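Local atomic coordinates of ABC transporter (Caldanaerobius, PDB entry 4G68), a protein that probably binds xylan-derived oligosaccharides as the extracellular solute-binding component of a bacterial ABC transporter. Residues C[209-214]-C[233-238]; C[227-232]-C[424-429]. All blocks are in the same frame, centred on the assembly; numbering follows the deposited sequence.

Contact 1: C[209-214]-C[233-238]; sequences MIALRE and QAFTDA
A238 pushes its methyl group against the backbone of helix 201-215, its CB 3.5 Å from A211 N. I210 CG2 meets the same methyl, 3.7 Å from A238 CB. A211 CB lies 4.1 Å from A238 CB and also approaches the F235 ring obliquely, about equally near CD1 and CE1. With A211, A234 and A238 at the interface, the short axes come within 8.4 Å at 136°, a close, roughly antiparallel helix pair in the solute-binding protein fold.

E214 leans across the other helix. The backbone itself sets CB 3.3 Å from A234 O; chi1 (-64°) places CG beside the backbone N, 3.5 Å from A234 O, and the bend at chi2 (-79°) turns OE2 toward D237 CB. The E214 and D237 side chains cross at about a right angle. OE2 forms a salt bridge with K241, further along helix 233-248. An alanine in place of E214 would probably leave K241 without this partner and open a gap beside D237 CB and A238 N.

OE2 and D237 O, 3.3 Å apart, are two acceptors not hydrogen-bonded to each other. The D237 carboxylate is near but not touching, OD2 4.9 Å from E214 OE2, so K241 probably helps to balance the two acids.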
loop_
_atom_site.group_PDB
_atom_site.type_symbol
_atom_site.label_atom_id
_atom_site.label_comp_id
_atom_site.label_asym_id
_atom_site.label_seq_id
_atom_site.Cartn_x
_atom_site.Cartn_y
_atom_site.Cartn_z
ATOM N N MET C 209 9.170 -2.738 6.914
ATOM C CA MET C 209 9.615 -4.038 6.381
ATOM C C MET C 209 10.804 -4.558 7.154
ATOM O O MET C 209 10.861 -5.750 7.472
ATOM C CB MET C 209 10.023 -4.008 4.897
ATOM C CG MET C 209 11.116 -5.096 4.640
ATOM S SD MET C 209 10.341 -6.749 4.667
ATOM C CE MET C 209 8.925 -6.344 3.626
ATOM N N ILE C 210 11.767 -3.668 7.401
ATOM C CA ILE C 210 12.968 -4.056 8.087
ATOM C C ILE C 210 12.618 -4.488 9.513
ATOM O O ILE C 210 13.063 -5.577 9.921
ATOM C CB ILE C 210 14.098 -2.979 8.035
ATOM C CG1 ILE C 210 14.427 -2.551 6.575
ATOM C CG2 ILE C 210 15.321 -3.504 8.813
ATOM C CD1 ILE C 210 15.100 -1.137 6.476
ATOM N N ALA C 211 11.767 -3.723 10.227
ATOM C CA ALA C 211 11.227 -4.148 11.588
ATOM C C ALA C 211 10.566 -5.519 11.500
ATOM O O ALA C 211 10.718 -6.378 12.383
ATOM C CB ALA C 211 10.262 -3.082 12.162
ATOM N N LEU C 212 9.844 -5.776 10.420
ATOM C CA LEU C 212 9.224 -7.163 10.291
ATOM C C LEU C 212 10.242 -8.262 10.124
ATOM O O LEU C 212 10.139 -9.370 10.734
ATOM C CB LEU C 212 8.209 -7.182 9.185
ATOM C CG LEU C 212 7.242 -8.309 8.879
ATOM C CD1 LEU C 212 6.600 -8.000 7.530
ATOM C CD2 LEU C 212 7.891 -9.639 8.700
ATOM N N ARG C 213 11.291 -7.960 9.359
ATOM C CA ARG C 213 12.381 -8.901 9.240
ATOM C C ARG C 213 13.179 -9.071 10.547
ATOM O O ARG C 213 13.549 -10.197 10.852
ATOM C CB ARG C 213 13.292 -8.511 8.105
ATOM C CG ARG C 213 12.587 -8.662 6.787
ATOM C CD ARG C 213 12.779 -10.012 6.244
ATOM N NE ARG C 213 12.308 -10.112 4.844
ATOM C CZ ARG C 213 11.073 -10.474 4.472
ATOM N NH1 ARG C 213 10.169 -10.791 5.407
ATOM N NH2 ARG C 213 10.762 -10.587 3.163
ATOM N N GLU C 214 13.401 -7.984 11.303
ATOM C CA GLU C 214 14.224 -8.032 12.565
ATOM C C GLU C 214 13.516 -8.726 13.734
ATOM O O GLU C 214 14.124 -9.503 14.505
ATOM C CB GLU C 214 14.655 -6.647 13.046
ATOM C CG GLU C 214 15.604 -5.824 12.143
ATOM C CD GLU C 214 17.073 -6.247 12.245
ATOM O OE1 GLU C 214 17.353 -7.447 12.501
ATOM O OE2 GLU C 214 17.959 -5.384 12.012
ATOM N N GLN C 233 15.136 -3.749 21.061
ATOM C CA GLN C 233 16.343 -3.810 20.207
ATOM C C GLN C 233 16.047 -4.097 18.714
ATOM O O GLN C 233 16.673 -3.509 17.775
ATOM C CB GLN C 233 17.319 -4.872 20.734
ATOM C CG GLN C 233 18.728 -4.737 20.175
ATOM C CD GLN C 233 19.332 -3.392 20.512
ATOM O OE1 GLN C 233 19.745 -2.641 19.628
ATOM N NE2 GLN C 233 19.372 -3.075 21.800
ATOM N N ALA C 234 15.104 -5.015 18.498
ATOM C CA ALA C 234 14.736 -5.390 17.136
ATOM C C ALA C 234 14.390 -4.168 16.306
ATOM O O ALA C 234 14.747 -4.144 15.144
ATOM C CB ALA C 234 13.592 -6.399 17.121
ATOM N N PHE C 235 13.679 -3.204 16.911
ATOM C CA PHE C 235 13.137 -1.998 16.241
ATOM C C PHE C 235 14.216 -0.923 16.136
ATOM O O PHE C 235 14.279 -0.211 15.147
ATOM C CB PHE C 235 11.940 -1.397 17.012
ATOM C CG PHE C 235 10.625 -2.120 16.826
ATOM C CD1 PHE C 235 10.532 -3.342 16.133
ATOM C CD2 PHE C 235 9.457 -1.585 17.368
ATOM C CE1 PHE C 235 9.302 -3.984 15.972
ATOM C CE2 PHE C 235 8.218 -2.230 17.187
ATOM C CZ PHE C 235 8.136 -3.409 16.499
ATOM N N THR C 236 15.026 -0.771 17.184
ATOM C CA THR C 236 16.214 0.071 17.094
ATOM C C THR C 236 17.110 -0.482 15.952
ATOM O O THR C 236 17.394 0.245 14.949
ATOM C CB THR C 236 16.976 0.154 18.441
ATOM O OG1 THR C 236 16.032 0.386 19.489
ATOM C CG2 THR C 236 17.971 1.332 18.454
ATOM N N ASP C 237 17.475 -1.765 16.067
ATOM C CA ASP C 237 18.239 -2.492 15.034
ATOM C C ASP C 237 17.690 -2.301 13.630
ATOM O O ASP C 237 18.475 -2.205 12.714
ATOM C CB ASP C 237 18.312 -3.990 15.299
ATOM C CG ASP C 237 19.348 -4.379 16.380
ATOM O OD1 ASP C 237 20.177 -3.533 16.841
ATOM O OD2 ASP C 237 19.319 -5.587 16.746
ATOM N N ALA C 238 16.351 -2.273 13.463
ATOM C CA ALA C 238 15.765 -1.868 12.160
ATOM C C ALA C 238 16.095 -0.406 11.753
ATOM O O ALA C 238 16.403 -0.117 10.587
ATOM C CB ALA C 238 14.253 -2.128 12.117
#

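Contact 2: C[227-232]-C[424-429]; sequences KASFDN and QMQQKI
Q426 and F230 make the hydrogen bond of this contact: F230 N donates to Q426 OE1 at 2.8 Å, with an N-H...O angle of 153°. The N-H comes in from over the amide, 39° off the plane of its C=O, rather than in line with a lone pair. Q426 reaches the loop because CG runs anti to its backbone N (chi1 175°) and the chain then bends at chi2. N430 ND2 also donates to OE1, so two hydrogen bonds fix the amide oxygen. The hydroxyl of S229 lies against the same amide, with OG 3.0 Å from Q426 CD.

Within the loop, S229 OG accepts from D231 N at 3.0 Å, which closes an ST turn; D231 is itself the centre of an inverse gamma turn. The chain then passes to N232, the N-cap of helix 233-248. This compact link between helices 217-224 and 233-248 is where the C-terminal helix 418-429 of the solute-binding protein docks.

The apolar part gathers round the F230 ring. M425 CE makes a CH-pi contact over one face, 4.0 Å from the ring centroid and displaced toward the rim, at the end of a side chain bent at both chi2 and chi3. I429 crosses the ring at about a right angle, its CG2 3.6 Å from F230 CE2, while its CD1 lies over the face that M425 CE occupies. Nearer the backbone, F230 CB rests 3.8 Å from M425 CB. H404 and L407 of helix 398-412 pack on M425.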
loop_
_atom_site.group_PDB
_atom_site.type_symbol
_atom_site.label_atom_id
_atom_site.label_comp_id
_atom_site.label_asym_id
_atom_site.label_seq_id
_atom_site.Cartn_x
_atom_site.Cartn_y
_atom_site.Cartn_z
ATOM N N LYS C 227 0.835 -3.943 23.479
ATOM C CA LYS C 227 1.154 -5.139 24.292
ATOM C C LYS C 227 2.664 -5.277 24.538
ATOM O O LYS C 227 3.095 -6.052 25.388
ATOM C CB LYS C 227 0.653 -6.427 23.615
ATOM C CG LYS C 227 -0.857 -6.533 23.476
ATOM C CD LYS C 227 -1.460 -6.984 24.804
ATOM C CE LYS C 227 -2.971 -7.181 24.687
ATOM N NZ LYS C 227 -3.427 -8.573 24.376
ATOM N N ALA C 228 3.449 -4.539 23.763
ATOM C CA ALA C 228 4.907 -4.472 23.900
ATOM C C ALA C 228 5.362 -3.012 23.739
ATOM O O ALA C 228 4.632 -2.160 23.235
ATOM C CB ALA C 228 5.591 -5.367 22.854
ATOM N N SER C 229 6.569 -2.720 24.208
ATOM C CA SER C 229 7.147 -1.405 24.001
ATOM C C SER C 229 7.814 -1.336 22.609
ATOM O O SER C 229 8.409 -2.323 22.142
ATOM C CB SER C 229 8.184 -1.130 25.086
ATOM O OG SER C 229 8.866 0.067 24.810
ATOM N N PHE C 230 7.724 -0.168 21.978
ATOM C CA PHE C 230 8.491 0.174 20.760
ATOM C C PHE C 230 10.010 0.296 21.003
ATOM O O PHE C 230 10.841 0.161 20.073
ATOM C CB PHE C 230 8.007 1.505 20.186
ATOM C CG PHE C 230 6.678 1.429 19.507
ATOM C CD1 PHE C 230 6.568 0.914 18.223
ATOM C CD2 PHE C 230 5.534 1.902 20.156
ATOM C CE1 PHE C 230 5.319 0.880 17.590
ATOM C CE2 PHE C 230 4.280 1.863 19.540
ATOM C CZ PHE C 230 4.181 1.344 18.252
ATOM N N ASP C 231 10.373 0.611 22.235
ATOM C CA ASP C 231 11.785 0.734 22.590
ATOM C C ASP C 231 12.316 -0.688 22.866
ATOM O O ASP C 231 12.426 -1.118 24.005
ATOM C CB ASP C 231 11.962 1.664 23.813
ATOM C CG ASP C 231 13.409 2.109 24.011
ATOM O OD1 ASP C 231 14.274 1.782 23.166
ATOM O OD2 ASP C 231 13.702 2.790 25.027
ATOM N N ASN C 232 12.584 -1.415 21.783
ATOM C CA ASN C 232 13.015 -2.796 21.824
ATOM C C ASN C 232 14.142 -2.912 20.791
ATOM O O ASN C 232 14.103 -2.268 19.754
ATOM C CB ASN C 232 11.813 -3.673 21.451
ATOM C CG ASN C 232 12.166 -5.139 21.279
ATOM O OD1 ASN C 232 12.951 -5.518 20.380
ATOM N ND2 ASN C 232 11.567 -5.996 22.125
ATOM N N GLN C 424 11.529 7.796 21.552
ATOM C CA GLN C 424 10.481 8.704 21.145
ATOM C C GLN C 424 9.245 7.994 20.562
ATOM O O GLN C 424 8.143 8.537 20.639
ATOM C CB GLN C 424 11.013 9.768 20.190
ATOM C CG GLN C 424 11.940 10.768 20.868
ATOM C CD GLN C 424 12.381 11.894 19.963
ATOM O OE1 GLN C 424 11.563 12.520 19.277
ATOM N NE2 GLN C 424 13.670 12.176 19.968
ATOM N N MET C 425 9.412 6.800 19.989
ATOM C CA MET C 425 8.244 6.044 19.450
ATOM C C MET C 425 7.409 5.594 20.639
ATOM O O MET C 425 6.184 5.789 20.667
ATOM C CB MET C 425 8.666 4.858 18.568
ATOM C CG MET C 425 9.006 5.218 17.119
ATOM S SD MET C 425 7.573 5.659 16.100
ATOM C CE MET C 425 6.790 4.053 16.170
ATOM N N GLN C 426 8.084 5.073 21.659
ATOM C CA GLN C 426 7.403 4.582 22.849
ATOM C C GLN C 426 6.756 5.691 23.707
ATOM O O GLN C 426 5.607 5.529 24.154
ATOM C CB GLN C 426 8.325 3.698 23.667
ATOM C CG GLN C 426 7.744 3.224 24.985
ATOM C CD GLN C 426 6.675 2.158 24.834
ATOM O OE1 GLN C 426 6.423 1.601 23.726
ATOM N NE2 GLN C 426 6.061 1.810 25.961
ATOM N N GLN C 427 7.469 6.804 23.907
ATOM C CA GLN C 427 6.939 7.940 24.664
ATOM C C GLN C 427 5.756 8.650 23.979
ATOM O O GLN C 427 4.760 9.001 24.641
ATOM C CB GLN C 427 8.052 8.950 24.996
ATOM C CG GLN C 427 7.534 10.309 25.487
ATOM C CD GLN C 427 7.105 10.321 26.953
ATOM O OE1 GLN C 427 6.799 9.285 27.557
ATOM N NE2 GLN C 427 7.092 11.512 27.525
ATOM N N LYS C 428 5.863 8.863 22.669
ATOM C CA LYS C 428 4.871 9.663 21.952
ATOM C C LYS C 428 3.602 8.891 21.580
ATOM O O LYS C 428 2.508 9.470 21.483
ATOM C CB LYS C 428 5.485 10.307 20.719
ATOM C CG LYS C 428 6.365 11.498 21.009
ATOM C CD LYS C 428 7.323 11.668 19.844
ATOM C CE LYS C 428 8.215 12.880 20.009
ATOM N NZ LYS C 428 7.353 13.962 19.525
ATOM N N ILE C 429 3.750 7.579 21.379
ATOM C CA ILE C 429 2.616 6.674 21.076
ATOM C C ILE C 429 2.017 5.982 22.319
ATOM O O ILE C 429 0.783 5.874 22.464
ATOM C CB ILE C 429 3.018 5.607 20.013
ATOM C CG1 ILE C 429 3.410 6.309 18.717
ATOM C CG2 ILE C 429 1.885 4.598 19.752
ATOM C CD1 ILE C 429 4.162 5.433 17.718
#

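Overall arrangement
Contacts 1 and 2 adjoin, their centres about 13 Å apart, and meet where F235 CD2 packs 3.5 Å from F230 O. Their segments alternate along the chain: 227-232 leads directly into 233-238, so one short run of residues faces helix 201-215 in contact 1 and helix 418-429 in contact 2. The junction is tied by N232, whose OD1 accepts from A234 N and whose O pairs with T236 OG1; T236 also bonds S422 of helix 418-429. A223 of helix 217-224 touches both F230 and F235. The centres of contacts 1 and 2 lie about 19 and 24 Å from the chain's centre, on the same side of it.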